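Local coordinates for Serine/threonine-protein phosphatase 2A regulatory subunit B'' subunit alpha (Homo sapiens, PDB 4I5J) that binds calcium through an EF-hand and, as a regulatory subunit of protein phosphatase 2A, might modulate the substrate selectivity, activity and localization of the catalytic enzyme, at residues 193-198 with 269-274; 199-204 with 209-214; 214-219 with 231-236; 255-258 with 262-265. All blocks are in the same frame, centred on the assembly; numbering follows the deposited sequence.

The four contacts lie in the calcium-binding EF-hand part of the chain and the helices that follow it. Interaction 1 spans the longest loop, from helix 189-199 to near the end of helix 263-271, and encloses the other three, which come in series. Interaction 2 is the calcium loop with the start of helix 209-226; interaction 3 continues along the same helix, sharing Y214, to reach the start of helix 233-244; interaction 4 joins helix 254-260 to helix 263-271. Centres of interactions 1 and 2, and of 1 and 4, are about 11 Å apart; those of 3 and 4, about 18 Å. F270 and F271 touch M199, and F270 also L212, so the EF-hand packs on helix 263-271.

Interaction 1 of 4, residues 193-198 with 269-274; sequences EYWFRC and TFFNLE
W195, on the entering helix 189-199 of the calcium-binding EF-hand, meets F271 near the end of helix 263-271. Just before it in the chain, Y194 turns the edge of its ring, at CD2, to the centre of the indole face opposite the one that F271 approaches. The contact itself belongs to W195. Its CG stands anti to the carbonyl carbon (chi1 -61°), which turns the six-membered ring toward F271; the pair is oblique, with ring planes inclined at 38° and centroids 4.9 Å apart. The indole NE1 donates to the backbone O of S182, fixing the ring from its polar side. From the other segment, F271 has its CG between its own backbone N and carbonyl carbon (chi1 62°), a setting that swings the ring toward W195 and puts CZ and CE1 over the indole. On the far side of helix 189-199, R197 NE donates to E193 OE2 at 3.1 Å in a salt bridge one turn back. Both aromatic residues are buried, and helix 148-154 adds I154 against W195 and I150 against F271. F271 CZ lies offset toward the rim of the indole, where it comes to 3.5 Å from W195 CE3.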
# COMPACT_ATOMS: atom_id res chain seq x y z
N GLU A 193 -7.05 4.11 0.18
CA GLU A 193 -6.60 5.49 0.21
C GLU A 193 -5.48 5.70 -0.80
O GLU A 193 -5.43 6.73 -1.49
CB GLU A 193 -6.11 5.89 1.61
CG GLU A 193 -5.49 7.26 1.59
CD GLU A 193 -5.46 7.89 2.96
OE1 GLU A 193 -5.91 7.22 3.92
OE2 GLU A 193 -4.98 9.04 3.07
N TYR A 194 -4.61 4.71 -0.90
CA TYR A 194 -3.47 4.74 -1.81
C TYR A 194 -3.96 4.95 -3.25
O TYR A 194 -3.46 5.84 -3.95
CB TYR A 194 -2.69 3.42 -1.68
CG TYR A 194 -1.41 3.29 -2.48
CD1 TYR A 194 -0.17 3.48 -1.89
CD2 TYR A 194 -1.45 2.94 -3.83
CE1 TYR A 194 1.00 3.33 -2.61
CE2 TYR A 194 -0.27 2.79 -4.56
CZ TYR A 194 0.95 2.99 -3.94
OH TYR A 194 2.13 2.86 -4.64
N TRP A 195 -4.93 4.16 -3.69
CA TRP A 195 -5.45 4.32 -5.05
C TRP A 195 -6.28 5.58 -5.20
O TRP A 195 -6.33 6.19 -6.27
CB TRP A 195 -6.22 3.09 -5.52
CG TRP A 195 -5.34 1.91 -5.51
CD1 TRP A 195 -5.44 0.82 -4.70
CD2 TRP A 195 -4.16 1.73 -6.30
NE1 TRP A 195 -4.40 -0.04 -4.95
CE2 TRP A 195 -3.60 0.49 -5.93
CE3 TRP A 195 -3.53 2.49 -7.29
CZ2 TRP A 195 -2.44 -0.02 -6.53
CZ3 TRP A 195 -2.38 1.99 -7.88
CH2 TRP A 195 -1.85 0.75 -7.50
N PHE A 196 -6.92 6.00 -4.11
CA PHE A 196 -7.68 7.25 -4.14
C PHE A 196 -6.73 8.42 -4.38
O PHE A 196 -7.02 9.28 -5.20
CB PHE A 196 -8.46 7.47 -2.86
CG PHE A 196 -9.33 8.70 -2.90
CD1 PHE A 196 -10.66 8.60 -3.27
CD2 PHE A 196 -8.81 9.95 -2.57
CE1 PHE A 196 -11.47 9.72 -3.33
CE2 PHE A 196 -9.61 11.08 -2.64
CZ PHE A 196 -10.94 10.98 -3.01
N ARG A 197 -5.61 8.47 -3.67
CA ARG A 197 -4.65 9.55 -3.86
C ARG A 197 -4.08 9.55 -5.28
O ARG A 197 -3.73 10.60 -5.83
CB ARG A 197 -3.48 9.38 -2.89
CG ARG A 197 -3.74 9.90 -1.51
CD ARG A 197 -2.81 9.25 -0.49
NE ARG A 197 -2.99 9.89 0.80
CZ ARG A 197 -2.09 10.68 1.36
NH1 ARG A 197 -0.92 10.90 0.76
NH2 ARG A 197 -2.35 11.22 2.54
N CYS A 198 -3.95 8.36 -5.87
CA CYS A 198 -3.46 8.30 -7.26
C CYS A 198 -4.52 8.82 -8.23
O CYS A 198 -4.19 9.52 -9.18
CB CYS A 198 -3.07 6.88 -7.65
SG CYS A 198 -1.61 6.30 -6.81
N THR A 269 -11.87 -1.04 -12.71
CA THR A 269 -12.60 -0.51 -13.83
C THR A 269 -11.85 0.66 -14.46
O THR A 269 -11.86 0.82 -15.66
CB THR A 269 -14.00 -0.08 -13.37
OG1 THR A 269 -14.71 -1.22 -12.87
CG2 THR A 269 -14.79 0.56 -14.48
N PHE A 270 -11.17 1.46 -13.64
CA PHE A 270 -10.44 2.64 -14.15
C PHE A 270 -8.97 2.47 -14.49
O PHE A 270 -8.40 3.30 -15.21
CB PHE A 270 -10.62 3.85 -13.23
CG PHE A 270 -12.01 4.41 -13.26
CD1 PHE A 270 -12.88 4.22 -12.20
CD2 PHE A 270 -12.45 5.08 -14.39
CE1 PHE A 270 -14.17 4.72 -12.26
CE2 PHE A 270 -13.74 5.57 -14.46
CZ PHE A 270 -14.60 5.40 -13.39
N PHE A 271 -8.32 1.42 -13.97
CA PHE A 271 -6.90 1.29 -14.25
C PHE A 271 -6.28 -0.11 -14.21
O PHE A 271 -5.06 -0.24 -14.29
CB PHE A 271 -6.07 2.29 -13.42
CG PHE A 271 -6.19 2.09 -11.93
CD1 PHE A 271 -5.51 1.05 -11.30
CD2 PHE A 271 -6.92 2.97 -11.15
CE1 PHE A 271 -5.59 0.88 -9.93
CE2 PHE A 271 -7.01 2.80 -9.79
CZ PHE A 271 -6.34 1.75 -9.18
N ASN A 272 -7.11 -1.15 -14.10
CA ASN A 272 -6.64 -2.54 -14.25
C ASN A 272 -7.51 -3.24 -15.30
O ASN A 272 -8.48 -3.94 -14.96
CB ASN A 272 -6.64 -3.27 -12.89
CG ASN A 272 -5.89 -4.62 -12.93
OD1 ASN A 272 -6.01 -5.40 -13.88
ND2 ASN A 272 -5.12 -4.90 -11.88
N LEU A 273 -7.18 -3.02 -16.57
CA LEU A 273 -8.01 -3.46 -17.70
C LEU A 273 -8.28 -4.95 -17.65
O LEU A 273 -9.37 -5.39 -17.97
CB LEU A 273 -7.34 -3.11 -19.03
CG LEU A 273 -8.10 -3.38 -20.34
CD1 LEU A 273 -9.44 -2.65 -20.35
CD2 LEU A 273 -7.25 -2.97 -21.55
N GLU A 274 -7.25 -5.71 -17.27
CA GLU A 274 -7.33 -7.16 -17.15
C GLU A 274 -8.34 -7.61 -16.11
O GLU A 274 -9.19 -8.45 -16.38
CB GLU A 274 -5.95 -7.74 -16.78
CG GLU A 274 -4.96 -7.89 -17.92
CD GLU A 274 -3.69 -8.61 -17.49
OE1 GLU A 274 -3.15 -8.27 -16.41
OE2 GLU A 274 -3.23 -9.53 -18.22

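Interaction 2 of 4, residues 199-204 with 209-214; sequences MDVDGD and MYELEY. With CA (calcium ion), chain B.
E211 closes the calcium loop by reaching from helix 209-226 to the metal held by D200, D202 and D204, the arrangement of an EF-hand. Metal coordination dominates. Three carboxylates each give one oxygen, D200 OD1, D202 OD1 and D204 OD1, all 2.3 Å from the calcium ion, while E211 binds through both OE1 and OE2 at 2.4 Å. The backbone O of V206 and a water bring the coordination to seven oxygens. The close approach of these acidic oxygens is paid for by the cation between them.

Hydrogen bonds set the ligands in place. D202 N donates to E211 OE2 in a nearly straight bond of 3.0 Å (172°), meeting the oxygen almost along its C-O axis, and S208 N holds OE1. D204 N lies above the carboxylate plane of D202 and donates to its OD1 at 3.1 Å, closing an Asx turn; D200 OD2 takes G205 N. The calcium-bound water donates to both D202 OD2 and D204 OD2, and a second water links D202 OD2 to Y210 OH.

Apolar contacts flank the site. M199, bent at chi3 (68°), brings its CE to 3.5 Å from L212 CD2, and V201 lays its CB and CG2 along E211 CG while CG2 also nears the Y214 ring. The loop joins helix 189-199 to helix 209-226, and the M199 and L212 side of the hand is covered by helix 263-271, through Y267, F270 and F271 on M199 and F266 on L212.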
# COMPACT_ATOMS: atom_id res chain seq x y z
N MET A 199 -5.78 8.48 -7.99
CA MET A 199 -6.87 8.94 -8.86
C MET A 199 -7.23 10.40 -8.64
O MET A 199 -7.73 11.06 -9.56
CB MET A 199 -8.12 8.08 -8.70
CG MET A 199 -7.92 6.66 -9.25
SD MET A 199 -9.48 5.77 -9.44
CE MET A 199 -10.20 6.76 -10.78
N ASP A 200 -6.98 10.92 -7.45
CA ASP A 200 -7.28 12.32 -7.17
C ASP A 200 -6.22 13.21 -7.81
O ASP A 200 -5.40 13.80 -7.11
CB ASP A 200 -7.37 12.57 -5.66
CG ASP A 200 -7.86 13.96 -5.33
OD1 ASP A 200 -8.30 14.68 -6.25
OD2 ASP A 200 -7.81 14.35 -4.15
N VAL A 201 -6.24 13.30 -9.13
CA VAL A 201 -5.20 14.01 -9.87
C VAL A 201 -4.89 15.40 -9.31
O VAL A 201 -3.73 15.72 -9.07
CB VAL A 201 -5.56 14.14 -11.34
CG1 VAL A 201 -4.49 14.96 -12.08
CG2 VAL A 201 -5.73 12.76 -11.97
N ASP A 202 -5.92 16.22 -9.10
CA ASP A 202 -5.70 17.60 -8.66
C ASP A 202 -5.54 17.71 -7.14
O ASP A 202 -5.30 18.78 -6.61
CB ASP A 202 -6.81 18.55 -9.15
CG ASP A 202 -8.20 18.17 -8.62
OD1 ASP A 202 -8.29 17.40 -7.65
OD2 ASP A 202 -9.21 18.64 -9.19
N GLY A 203 -5.73 16.59 -6.45
CA GLY A 203 -5.53 16.54 -5.01
C GLY A 203 -6.51 17.31 -4.14
O GLY A 203 -6.18 17.64 -2.99
N ASP A 204 -7.71 17.58 -4.64
CA ASP A 204 -8.69 18.34 -3.86
C ASP A 204 -9.52 17.49 -2.90
O ASP A 204 -10.41 17.99 -2.24
CB ASP A 204 -9.61 19.17 -4.77
CG ASP A 204 -10.47 18.31 -5.70
OD1 ASP A 204 -10.32 17.06 -5.71
OD2 ASP A 204 -11.29 18.90 -6.44
N MET A 209 -15.64 13.95 -12.26
CA MET A 209 -15.95 13.09 -13.39
C MET A 209 -14.90 13.20 -14.48
O MET A 209 -14.73 12.28 -15.28
CB MET A 209 -17.33 13.41 -13.96
CG MET A 209 -18.46 13.08 -13.02
SD MET A 209 -20.03 13.65 -13.73
CE MET A 209 -21.19 13.28 -12.40
N TYR A 210 -14.20 14.33 -14.51
CA TYR A 210 -13.15 14.49 -15.51
C TYR A 210 -11.86 13.78 -15.09
O TYR A 210 -11.05 13.44 -15.94
CB TYR A 210 -12.91 15.96 -15.87
CG TYR A 210 -12.72 16.88 -14.69
CD1 TYR A 210 -11.45 17.15 -14.21
CD2 TYR A 210 -13.81 17.50 -14.08
CE1 TYR A 210 -11.26 17.99 -13.15
CE2 TYR A 210 -13.63 18.36 -13.01
CZ TYR A 210 -12.35 18.60 -12.55
OH TYR A 210 -12.14 19.44 -11.48
N GLU A 211 -11.68 13.56 -13.79
CA GLU A 211 -10.56 12.73 -13.34
C GLU A 211 -10.87 11.28 -13.69
O GLU A 211 -10.02 10.56 -14.20
CB GLU A 211 -10.28 12.92 -11.85
CG GLU A 211 -9.61 14.25 -11.56
CD GLU A 211 -9.62 14.66 -10.09
OE1 GLU A 211 -10.51 14.20 -9.34
OE2 GLU A 211 -8.74 15.46 -9.70
N LEU A 212 -12.11 10.86 -13.44
CA LEU A 212 -12.55 9.55 -13.89
C LEU A 212 -12.35 9.34 -15.41
O LEU A 212 -11.86 8.28 -15.83
CB LEU A 212 -14.00 9.29 -13.49
CG LEU A 212 -14.29 9.24 -11.99
CD1 LEU A 212 -15.71 8.75 -11.70
CD2 LEU A 212 -13.32 8.36 -11.28
N GLU A 213 -12.71 10.33 -16.22
CA GLU A 213 -12.63 10.14 -17.67
C GLU A 213 -11.20 9.99 -18.13
O GLU A 213 -10.89 9.20 -19.02
CB GLU A 213 -13.28 11.30 -18.44
CG GLU A 213 -13.41 10.97 -19.94
CD GLU A 213 -13.76 12.18 -20.78
OE1 GLU A 213 -13.79 13.31 -20.23
OE2 GLU A 213 -14.00 12.00 -21.99
N TYR A 214 -10.32 10.76 -17.51
CA TYR A 214 -8.92 10.77 -17.84
C TYR A 214 -8.35 9.34 -17.76
O TYR A 214 -7.68 8.88 -18.68
CB TYR A 214 -8.19 11.69 -16.88
CG TYR A 214 -6.69 11.57 -16.93
CD1 TYR A 214 -5.96 12.17 -17.95
CD2 TYR A 214 -5.99 10.90 -15.93
CE1 TYR A 214 -4.60 12.09 -17.99
CE2 TYR A 214 -4.62 10.81 -15.96
CZ TYR A 214 -3.93 11.40 -17.00
OH TYR A 214 -2.55 11.32 -17.03
CA CA B . -9.87 15.69 -7.55
O HOH W 1 -9.54 20.55 -11.23
O HOH W 2 -11.32 17.26 -8.69

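Interaction 3 of 4, residues 214-219 with 231-236; sequences YFYEEQ and LPFHDL
Y216 runs from helix 209-226, the exiting helix of the EF-hand, across to the start of helix 233-244, and almost all of the contact hangs on this one side chain. Its CB points toward the other segment, and CG stands anti to the backbone N (chi1 -175°), which carries the ring away from its own helix into the angle between L231, F233 and L236. Y216 CG already lies 3.8 Å from L236 CD2. This methyl sits over the centre of the ring face, 3.7 Å from the centroid and 14° off the normal, a CH-pi contact. Further along the same side of the ring, CE1 also meets L236 CD1. The other branch faces the start of the helix: Y216 CD2 comes to 3.8 Å from F233 CD1, approaching the phenylalanine at its edge and near its plane, and Y216 CE2 passes F233 CA at 3.9 Å. The two aromatic side chains slide past each other in opposite directions.

At the tip the ring turns polar. The hydroxyl is met by the backbone carbonyl of L231, which lies at the ring edge near its plane, in the loop just before P232, the N-cap residue of helix 233-244. Packing and phenol together join this loop to helix 209-226, and F270 of helix 263-271 packs on both Y216 and L236. L231 CB lies 3.6 Å from Y216 OH, a van der Waals contact. The hydrogen bond from Y216 OH to L231 O measures 2.4 Å, so short that its exact length is doubtful.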
# COMPACT_ATOMS: atom_id res chain seq x y z
N TYR A 214 -10.32 10.76 -17.51
CA TYR A 214 -8.92 10.77 -17.84
C TYR A 214 -8.35 9.34 -17.76
O TYR A 214 -7.68 8.88 -18.68
CB TYR A 214 -8.19 11.69 -16.88
CG TYR A 214 -6.69 11.57 -16.93
CD1 TYR A 214 -5.96 12.17 -17.95
CD2 TYR A 214 -5.99 10.90 -15.93
CE1 TYR A 214 -4.60 12.09 -17.99
CE2 TYR A 214 -4.62 10.81 -15.96
CZ TYR A 214 -3.93 11.40 -17.00
OH TYR A 214 -2.55 11.32 -17.03
N PHE A 215 -8.64 8.64 -16.67
CA PHE A 215 -8.18 7.26 -16.54
C PHE A 215 -8.93 6.35 -17.49
O PHE A 215 -8.34 5.46 -18.11
CB PHE A 215 -8.31 6.75 -15.11
CG PHE A 215 -7.46 7.49 -14.15
CD1 PHE A 215 -6.09 7.29 -14.11
CD2 PHE A 215 -8.02 8.43 -13.30
CE1 PHE A 215 -5.30 8.01 -13.25
CE2 PHE A 215 -7.23 9.14 -12.42
CZ PHE A 215 -5.88 8.95 -12.40
N TYR A 216 -10.23 6.57 -17.61
CA TYR A 216 -11.04 5.66 -18.43
C TYR A 216 -10.71 5.78 -19.92
O TYR A 216 -10.81 4.81 -20.67
CB TYR A 216 -12.54 5.81 -18.16
CG TYR A 216 -13.38 4.79 -18.93
CD1 TYR A 216 -13.27 3.43 -18.66
CD2 TYR A 216 -14.25 5.18 -19.93
CE1 TYR A 216 -14.03 2.49 -19.37
CE2 TYR A 216 -15.01 4.26 -20.64
CZ TYR A 216 -14.89 2.92 -20.36
OH TYR A 216 -15.64 2.00 -21.07
N GLU A 217 -10.29 6.96 -20.35
CA GLU A 217 -9.98 7.22 -21.75
C GLU A 217 -8.70 6.51 -22.20
O GLU A 217 -8.55 6.21 -23.38
CB GLU A 217 -9.90 8.74 -21.99
CG GLU A 217 -10.21 9.20 -23.42
CD GLU A 217 -8.95 9.65 -24.14
OE1 GLU A 217 -7.91 9.84 -23.44
OE2 GLU A 217 -8.99 9.79 -25.38
N GLU A 218 -7.79 6.22 -21.28
CA GLU A 218 -6.64 5.39 -21.63
C GLU A 218 -7.07 3.94 -21.78
O GLU A 218 -6.66 3.29 -22.73
CB GLU A 218 -5.49 5.47 -20.62
CG GLU A 218 -4.23 4.74 -21.08
CD GLU A 218 -3.27 4.42 -19.95
OE1 GLU A 218 -3.52 4.86 -18.81
OE2 GLU A 218 -2.25 3.74 -20.20
N GLN A 219 -7.91 3.45 -20.87
CA GLN A 219 -8.46 2.10 -21.01
C GLN A 219 -9.22 2.04 -22.34
O GLN A 219 -9.29 0.99 -22.99
CB GLN A 219 -9.44 1.77 -19.88
CG GLN A 219 -8.95 2.04 -18.48
CD GLN A 219 -8.09 0.91 -17.93
OE1 GLN A 219 -6.88 0.86 -18.17
NE2 GLN A 219 -8.71 -0.02 -17.19
N LEU A 231 -17.09 0.45 -23.91
CA LEU A 231 -18.34 1.03 -23.41
C LEU A 231 -18.17 2.55 -23.20
O LEU A 231 -17.23 2.98 -22.54
CB LEU A 231 -18.72 0.34 -22.10
CG LEU A 231 -20.12 0.50 -21.53
CD1 LEU A 231 -21.17 0.09 -22.56
CD2 LEU A 231 -20.24 -0.35 -20.28
N PRO A 232 -19.07 3.36 -23.78
CA PRO A 232 -18.95 4.83 -23.70
C PRO A 232 -18.87 5.35 -22.26
O PRO A 232 -19.50 4.77 -21.35
CB PRO A 232 -20.23 5.33 -24.39
CG PRO A 232 -21.16 4.16 -24.40
CD PRO A 232 -20.29 2.95 -24.50
N PHE A 233 -18.10 6.42 -22.06
CA PHE A 233 -17.83 6.94 -20.72
C PHE A 233 -19.10 7.11 -19.92
O PHE A 233 -19.16 6.78 -18.73
CB PHE A 233 -17.08 8.27 -20.80
CG PHE A 233 -16.78 8.88 -19.46
CD1 PHE A 233 -16.16 8.12 -18.47
CD2 PHE A 233 -17.11 10.20 -19.18
CE1 PHE A 233 -15.89 8.68 -17.22
CE2 PHE A 233 -16.83 10.75 -17.94
CZ PHE A 233 -16.22 9.99 -16.96
N HIS A 234 -20.12 7.59 -20.61
CA HIS A 234 -21.42 7.91 -20.04
C HIS A 234 -22.07 6.71 -19.34
O HIS A 234 -22.52 6.82 -18.21
CB HIS A 234 -22.31 8.40 -21.17
CG HIS A 234 -23.33 9.40 -20.75
ND1 HIS A 234 -24.68 9.12 -20.72
CD2 HIS A 234 -23.21 10.69 -20.37
CE1 HIS A 234 -25.34 10.19 -20.33
NE2 HIS A 234 -24.47 11.16 -20.11
N ASP A 235 -22.14 5.58 -20.02
CA ASP A 235 -22.76 4.39 -19.44
C ASP A 235 -21.89 3.79 -18.34
O ASP A 235 -22.40 3.30 -17.32
CB ASP A 235 -23.02 3.32 -20.51
CG ASP A 235 -24.11 3.74 -21.47
OD1 ASP A 235 -25.30 3.59 -21.12
OD2 ASP A 235 -23.77 4.21 -22.58
N LEU A 236 -20.58 3.84 -18.53
CA LEU A 236 -19.68 3.29 -17.51
C LEU A 236 -19.77 4.09 -16.23
O LEU A 236 -19.85 3.53 -15.14
CB LEU A 236 -18.25 3.28 -17.99
CG LEU A 236 -17.37 2.81 -16.83
CD1 LEU A 236 -16.93 1.39 -17.04
CD2 LEU A 236 -16.22 3.77 -16.64

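Interaction 4 of 4, residues 255-258 with 262-265; sequences RDLK and MAHI
L257 and A263 meet where helix 254-260 gives way to helix 263-271, a tight turn between two consecutive helices in the all-helical part that follows the calcium-binding EF-hand. The backbones come close here, with the CA atoms of these two residues 5.3 Å apart, and M262 takes the N-cap position. M262 (phi -121°, psi 22°) has not yet adopted helical angles, whereas A263 has; I265 N then donates to M262 O at 2.9 Å, starting the first turn of the new helix. Between the two helices a water is held by both backbones: it donates to L257 O at 2.9 Å and accepts from A263 N at 3.0 Å. One molecule thus joins the carbonyl of L257, in helix 254-260, to an amide at the beginning of the second helix.

The side-chain contribution is small and apolar. The methyl of A263 points toward helix 254-260, its small size consistent with the close approach of the two backbones; L257 CB and A263 CB stand 4.3 Å apart. The rest of the L257 side chain serves the core instead, packing on F266 and Y267 of helix 263-271, on V244 of helix 233-244 and on F196 of helix 189-199. A263 in turn lies against I192 of helix 189-199, so both residues of this connection border the entering helix of the EF-hand. Across the connection the nearest approach is that of the alanine methyl to the same carbonyl that holds the water, A263 CB to L257 O at 3.6 Å.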
# COMPACT_ATOMS: atom_id res chain seq x y z
N ARG A 255 -14.36 8.50 1.79
CA ARG A 255 -15.46 8.00 2.59
C ARG A 255 -16.51 7.26 1.73
O ARG A 255 -16.95 6.18 2.12
CB ARG A 255 -16.11 9.14 3.36
CG ARG A 255 -17.00 8.71 4.50
CD ARG A 255 -17.58 9.92 5.24
NE ARG A 255 -18.03 9.57 6.58
CZ ARG A 255 -19.23 9.08 6.87
NH1 ARG A 255 -20.12 8.88 5.91
NH2 ARG A 255 -19.54 8.78 8.13
N ASP A 256 -16.89 7.82 0.58
CA ASP A 256 -17.87 7.15 -0.30
C ASP A 256 -17.32 5.80 -0.77
O ASP A 256 -18.04 4.80 -0.83
CB ASP A 256 -18.21 7.97 -1.54
CG ASP A 256 -18.87 9.30 -1.22
OD1 ASP A 256 -19.68 9.40 -0.28
OD2 ASP A 256 -18.55 10.27 -1.94
N LEU A 257 -16.04 5.78 -1.11
CA LEU A 257 -15.43 4.56 -1.63
C LEU A 257 -15.23 3.47 -0.56
O LEU A 257 -15.44 2.29 -0.85
CB LEU A 257 -14.14 4.86 -2.42
CG LEU A 257 -14.41 5.44 -3.83
CD1 LEU A 257 -13.20 6.18 -4.44
CD2 LEU A 257 -14.91 4.34 -4.78
N LYS A 258 -14.85 3.85 0.66
CA LYS A 258 -14.79 2.89 1.77
C LYS A 258 -16.19 2.40 2.13
O LYS A 258 -16.39 1.22 2.37
CB LYS A 258 -14.14 3.50 3.02
CG LYS A 258 -12.67 3.83 2.89
CD LYS A 258 -12.17 4.60 4.12
CE LYS A 258 -10.65 4.70 4.12
NZ LYS A 258 -10.11 5.40 5.32
N MET A 262 -17.09 -1.63 -2.30
CA MET A 262 -16.73 -2.18 -3.62
C MET A 262 -15.61 -1.40 -4.31
O MET A 262 -15.45 -1.48 -5.54
CB MET A 262 -17.97 -2.23 -4.52
CG MET A 262 -18.44 -3.65 -4.85
SD MET A 262 -18.84 -4.64 -3.40
CE MET A 262 -20.26 -3.76 -2.74
N ALA A 263 -14.82 -0.68 -3.52
CA ALA A 263 -13.77 0.19 -4.04
C ALA A 263 -12.86 -0.52 -5.03
O ALA A 263 -12.41 0.09 -6.00
CB ALA A 263 -12.96 0.79 -2.91
N HIS A 264 -12.60 -1.80 -4.80
CA HIS A 264 -11.67 -2.54 -5.64
C HIS A 264 -12.20 -2.72 -7.05
O HIS A 264 -11.43 -2.72 -8.01
CB HIS A 264 -11.33 -3.91 -5.01
CG HIS A 264 -12.51 -4.78 -4.77
ND1 HIS A 264 -13.41 -4.55 -3.75
CD2 HIS A 264 -12.94 -5.90 -5.40
CE1 HIS A 264 -14.35 -5.48 -3.77
NE2 HIS A 264 -14.09 -6.31 -4.77
N ILE A 265 -13.51 -2.86 -7.17
CA ILE A 265 -14.14 -2.98 -8.48
C ILE A 265 -14.04 -1.66 -9.23
O ILE A 265 -13.64 -1.63 -10.39
CB ILE A 265 -15.59 -3.41 -8.35
CG1 ILE A 265 -15.65 -4.84 -7.81
CG2 ILE A 265 -16.28 -3.33 -9.69
CD1 ILE A 265 -17.06 -5.38 -7.70
O HOH W 3 -14.61 -0.45 -0.52